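Local coordinates for protein enolase (alpha proteobacterium BAL199, PDB 3UGV) that binds magnesium and is probably a lyase of the mandelate racemase/muconate lactonizing enzyme family in the enolase superfamily, its substrate unassigned, at residues G321-P330 / T340-W351. Numbering follows the deposited sequence.
Sequences GIPMSTHLYP and TETAHWLEWQSW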
ATOM      1  N   GLY F 321      15.971   7.004 -11.601  1.00 22.43           N
ATOM      2  CA  GLY F 321      16.331   8.407 -11.658  1.00 19.46           C
ATOM      3  C   GLY F 321      17.129   8.901 -10.459  1.00 23.36           C
ATOM      4  O   GLY F 321      17.203  10.097 -10.219  1.00 23.66           O
ATOM      5  N   ILE F 322      17.742   7.985  -9.714  1.00 19.91           N
ATOM      6  CA  ILE F 322      18.472   8.337  -8.498  1.00 21.57           C
ATOM      7  C   ILE F 322      19.891   8.755  -8.845  1.00 21.21           C
ATOM      8  O   ILE F 322      20.590   8.018  -9.526  1.00 16.46           O
ATOM      9  CB  ILE F 322      18.576   7.136  -7.523  1.00 25.45           C
ATOM     10  CG1 ILE F 322      17.202   6.545  -7.239  1.00 34.39           C
ATOM     11  CG2 ILE F 322      19.185   7.575  -6.215  1.00 23.97           C
ATOM     12  CD1 ILE F 322      16.344   7.408  -6.338  1.00 33.11           C
ATOM     13  N   PRO F 323      20.331   9.936  -8.381  1.00 22.93           N
ATOM     14  CA  PRO F 323      21.712  10.314  -8.716  1.00 22.60           C
ATOM     15  C   PRO F 323      22.714   9.398  -8.021  1.00 26.82           C
ATOM     16  O   PRO F 323      22.557   9.058  -6.854  1.00 25.94           O
ATOM     17  CB  PRO F 323      21.825  11.748  -8.207  1.00 18.62           C
ATOM     18  CG  PRO F 323      20.405  12.232  -8.124  1.00 16.85           C
ATOM     19  CD  PRO F 323      19.591  11.038  -7.752  1.00 16.74           C
ATOM     20  N   MET F 324      23.740   8.994  -8.755  1.00 27.44           N
ATOM     21  CA  MET F 324      24.644   7.953  -8.305  1.00 22.63           C
ATOM     22  C   MET F 324      26.054   8.523  -8.227  1.00 23.79           C
ATOM     23  O   MET F 324      26.529   9.141  -9.180  1.00 29.01           O
ATOM     24  CB  MET F 324      24.565   6.788  -9.293  1.00 20.49           C
ATOM     25  CG  MET F 324      25.418   5.586  -8.988  1.00 21.21           C
ATOM     26  SD  MET F 324      24.821   4.224 -10.008  1.00 31.45           S
ATOM     27  CE  MET F 324      26.100   2.997  -9.792  1.00 20.97           C
ATOM     28  N   SER F 325      26.702   8.336  -7.080  1.00 22.31           N
ATOM     29  CA  SER F 325      28.071   8.808  -6.858  1.00 23.43           C
ATOM     30  C   SER F 325      28.944   7.602  -6.564  1.00 26.83           C
ATOM     31  O   SER F 325      28.441   6.486  -6.483  1.00 27.58           O
ATOM     32  CB  SER F 325      28.125   9.803  -5.687  1.00 28.41           C
ATOM     33  OG  SER F 325      27.465  11.027  -5.998  1.00 18.34           O
ATOM     34  N   THR F 326      30.245   7.811  -6.405  1.00 22.42           N
ATOM     35  CA  THR F 326      31.148   6.694  -6.145  1.00 20.72           C
ATOM     36  C   THR F 326      31.621   6.648  -4.705  1.00 26.94           C
ATOM     37  O   THR F 326      31.442   7.586  -3.944  1.00 28.88           O
ATOM     38  CB  THR F 326      32.411   6.733  -7.031  1.00 20.34           C
ATOM     39  OG1 THR F 326      33.144   7.941  -6.768  1.00 26.40           O
ATOM     40  CG2 THR F 326      32.043   6.660  -8.505  1.00 20.52           C
ATOM     41  N   HIS F 327      32.232   5.533  -4.343  1.00 23.49           N
ATOM     42  CA  HIS F 327      32.906   5.427  -3.067  1.00 23.74           C
ATOM     43  C   HIS F 327      34.226   4.698  -3.234  1.00 27.65           C
ATOM     44  O   HIS F 327      34.257   3.560  -3.705  1.00 24.71           O
ATOM     45  CB  HIS F 327      32.055   4.684  -2.061  1.00 18.04           C
ATOM     46  CG  HIS F 327      32.720   4.527  -0.735  1.00 25.88           C
ATOM     47  ND1 HIS F 327      33.226   3.323  -0.293  1.00 27.45           N
ATOM     48  CD2 HIS F 327      32.976   5.428   0.244  1.00 23.38           C
ATOM     49  CE1 HIS F 327      33.747   3.485   0.910  1.00 27.70           C
ATOM     50  NE2 HIS F 327      33.619   4.755   1.253  1.00 28.02           N
ATOM     51  N   LEU F 328      35.304   5.369  -2.841  1.00 26.74           N
ATOM     52  CA  LEU F 328      36.665   4.885  -3.033  1.00 25.30           C
ATOM     53  C   LEU F 328      36.990   4.610  -4.517  1.00 31.85           C
ATOM     54  O   LEU F 328      36.201   4.945  -5.419  1.00 24.73           O
ATOM     55  CB  LEU F 328      36.931   3.670  -2.139  1.00 20.52           C
ATOM     56  CG  LEU F 328      36.789   3.926  -0.632  1.00 28.10           C
ATOM     57  CD1 LEU F 328      37.007   2.651   0.190  1.00 20.24           C
ATOM     58  CD2 LEU F 328      37.753   5.024  -0.181  1.00 31.60           C
ATOM     59  N   TYR F 329      38.165   4.033  -4.759  1.00 24.73           N
ATOM     60  CA  TYR F 329      38.590   3.633  -6.103  1.00 24.22           C
ATOM     61  C   TYR F 329      38.394   4.716  -7.148  1.00 21.97           C
ATOM     62  O   TYR F 329      37.664   4.520  -8.116  1.00 30.18           O
ATOM     63  CB  TYR F 329      37.854   2.364  -6.543  1.00 27.89           C
ATOM     64  CG  TYR F 329      37.873   1.281  -5.496  1.00 24.70           C
ATOM     65  CD1 TYR F 329      38.892   0.347  -5.465  1.00 20.49           C
ATOM     66  CD2 TYR F 329      36.878   1.206  -4.531  1.00 25.86           C
ATOM     67  CE1 TYR F 329      38.927  -0.642  -4.507  1.00 23.02           C
ATOM     68  CE2 TYR F 329      36.903   0.219  -3.558  1.00 30.22           C
ATOM     69  CZ  TYR F 329      37.934  -0.703  -3.551  1.00 31.29           C
ATOM     70  OH  TYR F 329      37.974  -1.696  -2.602  1.00 34.84           O
ATOM     71  N   PRO F 330      39.067   5.855  -6.971  1.00 19.63           N
ATOM     72  CA  PRO F 330      38.853   7.027  -7.826  1.00 25.12           C
ATOM     73  C   PRO F 330      39.147   6.720  -9.287  1.00 26.05           C
ATOM     74  O   PRO F 330      38.479   7.264 -10.172  1.00 30.02           O
ATOM     75  CB  PRO F 330      39.846   8.060  -7.272  1.00 28.09           C
ATOM     76  CG  PRO F 330      40.105   7.621  -5.894  1.00 25.99           C
ATOM     77  CD  PRO F 330      40.022   6.128  -5.890  1.00 20.54           C
ATOM     78  N   THR F 340      28.116   6.561 -16.710  1.00 33.91           N
ATOM     79  CA  THR F 340      27.015   6.371 -15.766  1.00 28.11           C
ATOM     80  C   THR F 340      25.937   7.439 -15.957  1.00 27.37           C
ATOM     81  O   THR F 340      26.173   8.646 -15.793  1.00 25.58           O
ATOM     82  CB  THR F 340      27.514   6.353 -14.322  1.00 26.05           C
ATOM     83  OG1 THR F 340      28.376   5.223 -14.139  1.00 25.82           O
ATOM     84  CG2 THR F 340      26.341   6.277 -13.352  1.00 18.66           C
ATOM     85  N   GLU F 341      24.752   6.979 -16.316  1.00 27.71           N
ATOM     86  CA  GLU F 341      23.667   7.852 -16.755  1.00 27.31           C
ATOM     87  C   GLU F 341      23.280   8.903 -15.708  1.00 29.71           C
ATOM     88  O   GLU F 341      23.054  10.054 -16.050  1.00 24.48           O
ATOM     89  CB  GLU F 341      22.475   6.969 -17.114  1.00 44.71           C
ATOM     90  CG  GLU F 341      21.261   7.665 -17.661  1.00 63.65           C
ATOM     91  CD  GLU F 341      20.086   6.701 -17.782  1.00 75.72           C
ATOM     92  OE1 GLU F 341      20.332   5.469 -17.870  1.00 73.50           O
ATOM     93  OE2 GLU F 341      18.925   7.176 -17.766  1.00 76.88           O
ATOM     94  N   THR F 342      23.197   8.516 -14.435  1.00 23.60           N
ATOM     95  CA  THR F 342      22.848   9.487 -13.407  1.00 23.28           C
ATOM     96  C   THR F 342      24.066   9.902 -12.577  1.00 25.09           C
ATOM     97  O   THR F 342      23.939  10.255 -11.418  1.00 22.14           O
ATOM     98  CB  THR F 342      21.718   8.992 -12.479  1.00 21.70           C
ATOM     99  OG1 THR F 342      22.144   7.807 -11.808  1.00 20.97           O
ATOM    100  CG2 THR F 342      20.434   8.704 -13.265  1.00 21.88           C
ATOM    101  N   ALA F 343      25.246   9.868 -13.183  1.00 23.81           N
ATOM    102  CA  ALA F 343      26.473  10.263 -12.497  1.00 17.00           C
ATOM    103  C   ALA F 343      26.279  11.554 -11.729  1.00 19.47           C
ATOM    104  O   ALA F 343      25.683  12.503 -12.223  1.00 25.20           O
ATOM    105  CB  ALA F 343      27.616  10.407 -13.488  1.00 20.95           C
ATOM    106  N   HIS F 344      26.783  11.587 -10.508  1.00 24.57           N
ATOM    107  CA  HIS F 344      26.560  12.738  -9.653  1.00 24.91           C
ATOM    108  C   HIS F 344      27.911  13.288  -9.180  1.00 26.81           C
ATOM    109  O   HIS F 344      28.447  14.221  -9.783  1.00 28.50           O
ATOM    110  CB  HIS F 344      25.614  12.359  -8.498  1.00 14.88           C
ATOM    111  CG  HIS F 344      25.125  13.529  -7.704  1.00 24.54           C
ATOM    112  ND1 HIS F 344      24.634  13.400  -6.420  1.00 17.08           N
ATOM    113  CD2 HIS F 344      25.062  14.853  -8.004  1.00 14.27           C
ATOM    114  CE1 HIS F 344      24.285  14.592  -5.966  1.00 19.71           C
ATOM    115  NE2 HIS F 344      24.549  15.492  -6.901  1.00 18.36           N
ATOM    116  N   TRP F 345      28.472  12.706  -8.124  1.00 27.07           N
ATOM    117  CA  TRP F 345      29.791  13.124  -7.638  1.00 23.86           C
ATOM    118  C   TRP F 345      30.751  11.949  -7.582  1.00 27.17           C
ATOM    119  O   TRP F 345      30.353  10.807  -7.305  1.00 23.75           O
ATOM    120  CB  TRP F 345      29.717  13.697  -6.219  1.00 14.91           C
ATOM    121  CG  TRP F 345      29.053  15.035  -6.047  1.00 25.09           C
ATOM    122  CD1 TRP F 345      27.727  15.266  -5.816  1.00 21.27           C
ATOM    123  CD2 TRP F 345      29.695  16.320  -6.010  1.00 25.21           C
ATOM    124  NE1 TRP F 345      27.502  16.608  -5.651  1.00 25.41           N
ATOM    125  CE2 TRP F 345      28.691  17.281  -5.769  1.00 27.28           C
ATOM    126  CE3 TRP F 345      31.017  16.753  -6.177  1.00 18.22           C
ATOM    127  CZ2 TRP F 345      28.969  18.657  -5.686  1.00 17.20           C
ATOM    128  CZ3 TRP F 345      31.292  18.121  -6.088  1.00 18.41           C
ATOM    129  CH2 TRP F 345      30.274  19.050  -5.839  1.00 19.42           C
ATOM    130  N   LEU F 346      32.029  12.241  -7.806  1.00 27.98           N
ATOM    131  CA  LEU F 346      33.093  11.264  -7.618  1.00 18.09           C
ATOM    132  C   LEU F 346      33.797  11.515  -6.287  1.00 27.53           C
ATOM    133  O   LEU F 346      34.268  12.620  -6.031  1.00 28.99           O
ATOM    134  CB  LEU F 346      34.108  11.367  -8.752  1.00 22.75           C
ATOM    135  CG  LEU F 346      35.225  10.332  -8.618  1.00 30.44           C
ATOM    136  CD1 LEU F 346      35.367   9.510  -9.876  1.00 26.66           C
ATOM    137  CD2 LEU F 346      36.532  10.983  -8.237  1.00 28.15           C
ATOM    138  N   GLU F 347      33.870  10.505  -5.429  1.00 23.89           N
ATOM    139  CA  GLU F 347      34.593  10.688  -4.180  1.00 26.82           C
ATOM    140  C   GLU F 347      36.083  10.578  -4.443  1.00 30.80           C
ATOM    141  O   GLU F 347      36.540   9.566  -4.968  1.00 24.45           O
ATOM    142  CB  GLU F 347      34.190   9.647  -3.139  1.00 19.98           C
ATOM    143  CG  GLU F 347      34.870   9.869  -1.795  1.00 28.98           C
ATOM    144  CD  GLU F 347      34.545   8.784  -0.786  1.00 43.51           C
ATOM    145  OE1 GLU F 347      34.002   9.103   0.302  1.00 40.11           O
ATOM    146  OE2 GLU F 347      34.833   7.607  -1.085  1.00 46.36           O
ATOM    147  N   TRP F 348      36.845  11.605  -4.069  1.00 26.79           N
ATOM    148  CA  TRP F 348      38.282  11.575  -4.302  1.00 21.46           C
ATOM    149  C   TRP F 348      39.074  11.559  -3.010  1.00 21.23           C
ATOM    150  O   TRP F 348      38.765  12.290  -2.070  1.00 24.88           O
ATOM    151  CB  TRP F 348      38.731  12.741  -5.192  1.00 21.45           C
ATOM    152  CG  TRP F 348      40.224  12.771  -5.492  1.00 25.77           C
ATOM    153  CD1 TRP F 348      40.860  12.186  -6.557  1.00 30.88           C
ATOM    154  CD2 TRP F 348      41.255  13.415  -4.720  1.00 21.17           C
ATOM    155  NE1 TRP F 348      42.215  12.432  -6.495  1.00 28.41           N
ATOM    156  CE2 TRP F 348      42.484  13.182  -5.380  1.00 25.71           C
ATOM    157  CE3 TRP F 348      41.261  14.168  -3.541  1.00 27.77           C
ATOM    158  CZ2 TRP F 348      43.701  13.669  -4.895  1.00 22.36           C
ATOM    159  CZ3 TRP F 348      42.476  14.660  -3.065  1.00 30.53           C
ATOM    160  CH2 TRP F 348      43.676  14.401  -3.737  1.00 22.47           C
ATOM    161  N   GLN F 349      40.102  10.716  -2.980  1.00 17.48           N
ATOM    162  CA  GLN F 349      41.073  10.695  -1.891  1.00 21.02           C
ATOM    163  C   GLN F 349      42.396  10.221  -2.479  1.00 29.92           C
ATOM    164  O   GLN F 349      42.411   9.596  -3.536  1.00 34.29           O
ATOM    165  CB  GLN F 349      40.612   9.779  -0.753  1.00 20.53           C
ATOM    166  CG  GLN F 349      40.710   8.293  -1.068  1.00 35.35           C
ATOM    167  CD  GLN F 349      39.613   7.798  -1.991  1.00 44.74           C
ATOM    168  OE1 GLN F 349      38.476   8.293  -1.968  1.00 50.35           O
ATOM    169  NE2 GLN F 349      39.946   6.812  -2.814  1.00 35.27           N
ATOM    170  N   SER F 350      43.507  10.535  -1.824  1.00 30.22           N
ATOM    171  CA  SER F 350      44.818  10.133  -2.343  1.00 28.34           C
ATOM    172  C   SER F 350      45.505   9.069  -1.474  1.00 29.17           C
ATOM    173  O   SER F 350      46.725   8.909  -1.499  1.00 40.70           O
ATOM    174  CB  SER F 350      45.725  11.354  -2.548  1.00 27.19           C
ATOM    175  OG  SER F 350      45.814  12.130  -1.371  1.00 26.83           O
ATOM    176  N   TRP F 351      44.699   8.338  -0.719  1.00 32.74           N
ATOM    177  CA  TRP F 351      45.195   7.309   0.178  1.00 33.70           C
ATOM    178  C   TRP F 351      45.988   6.231  -0.546  1.00 38.62           C
ATOM    179  O   TRP F 351      46.933   5.678   0.017  1.00 43.03           O
ATOM    180  CB  TRP F 351      44.029   6.696   0.951  1.00 35.52           C
ATOM    181  CG  TRP F 351      43.259   7.724   1.742  1.00 34.77           C
ATOM    182  CD1 TRP F 351      43.618   9.026   1.968  1.00 34.07           C
ATOM    183  CD2 TRP F 351      41.998   7.540   2.386  1.00 36.13           C
ATOM    184  NE1 TRP F 351      42.662   9.657   2.723  1.00 36.33           N
ATOM    185  CE2 TRP F 351      41.656   8.767   2.994  1.00 35.99           C
ATOM    186  CE3 TRP F 351      41.126   6.455   2.518  1.00 36.63           C
ATOM    187  CZ2 TRP F 351      40.482   8.938   3.719  1.00 39.72           C
ATOM    188  CZ3 TRP F 351      39.957   6.629   3.238  1.00 35.63           C
ATOM    189  CH2 TRP F 351      39.646   7.859   3.828  1.00 37.55           C
TER
HETATM  190  O   HOH W   1      24.783  10.790  -5.471  1.00 20.62           O
HETATM  191  O   HOH W   2      35.646   7.554  -6.428  1.00 28.14           O
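The imidazole of His327 has Leu328 CG over the rim of one face, while the carboxylate of Glu347 comes obliquely to its CD2 side, OE2 3.2 Å from CD2 and the two planes 50° apart. These groups belong to the (beta/alpha)7-beta barrel of the enolase-superfamily C-terminal domain: 321-330 follows helix 306-320, and the short strand 346-348 lies within 340-351. Farther along, the His344 ring takes Trp345 CD1 over the centre of one face and a water in its plane at one edge; that water also bonds Ser325 OG, which itself lies at the edge of the Trp345 indole. His327 ND1 is hydrogen-bonded to Asp300, a pairing that resembles the His-Asp dyad of mandelate racemase, and the ring lies close to a bound magnesium ion.

Backbone bonds join the segments, Met324 N to Thr342 O at 3.0 Å and Thr326 N to Trp345 O at 3.1 Å. Between them the Ser325 hydroxyl takes Trp345 N (2.9 Å), and at the end of the row Thr342 OG1 donates to Ile322 O (2.8 Å).

Glu347 is extended throughout, its CG trans to the backbone nitrogen (chi1 -176°), and this carries OE2 to within 2.9 Å of Leu328 N; OE1 pairs with Lys194. Were Glu347 replaced by alanine, the Leu328 N-H would probably lose its acceptor and Lys194 this carboxylate as a salt-bridge partner. Thr326 OG1 accepts from Glu347 N (3.0 Å) and donates to a second water, which donates in turn to Leu328 O and, at 2.6 Å, to Glu347 O.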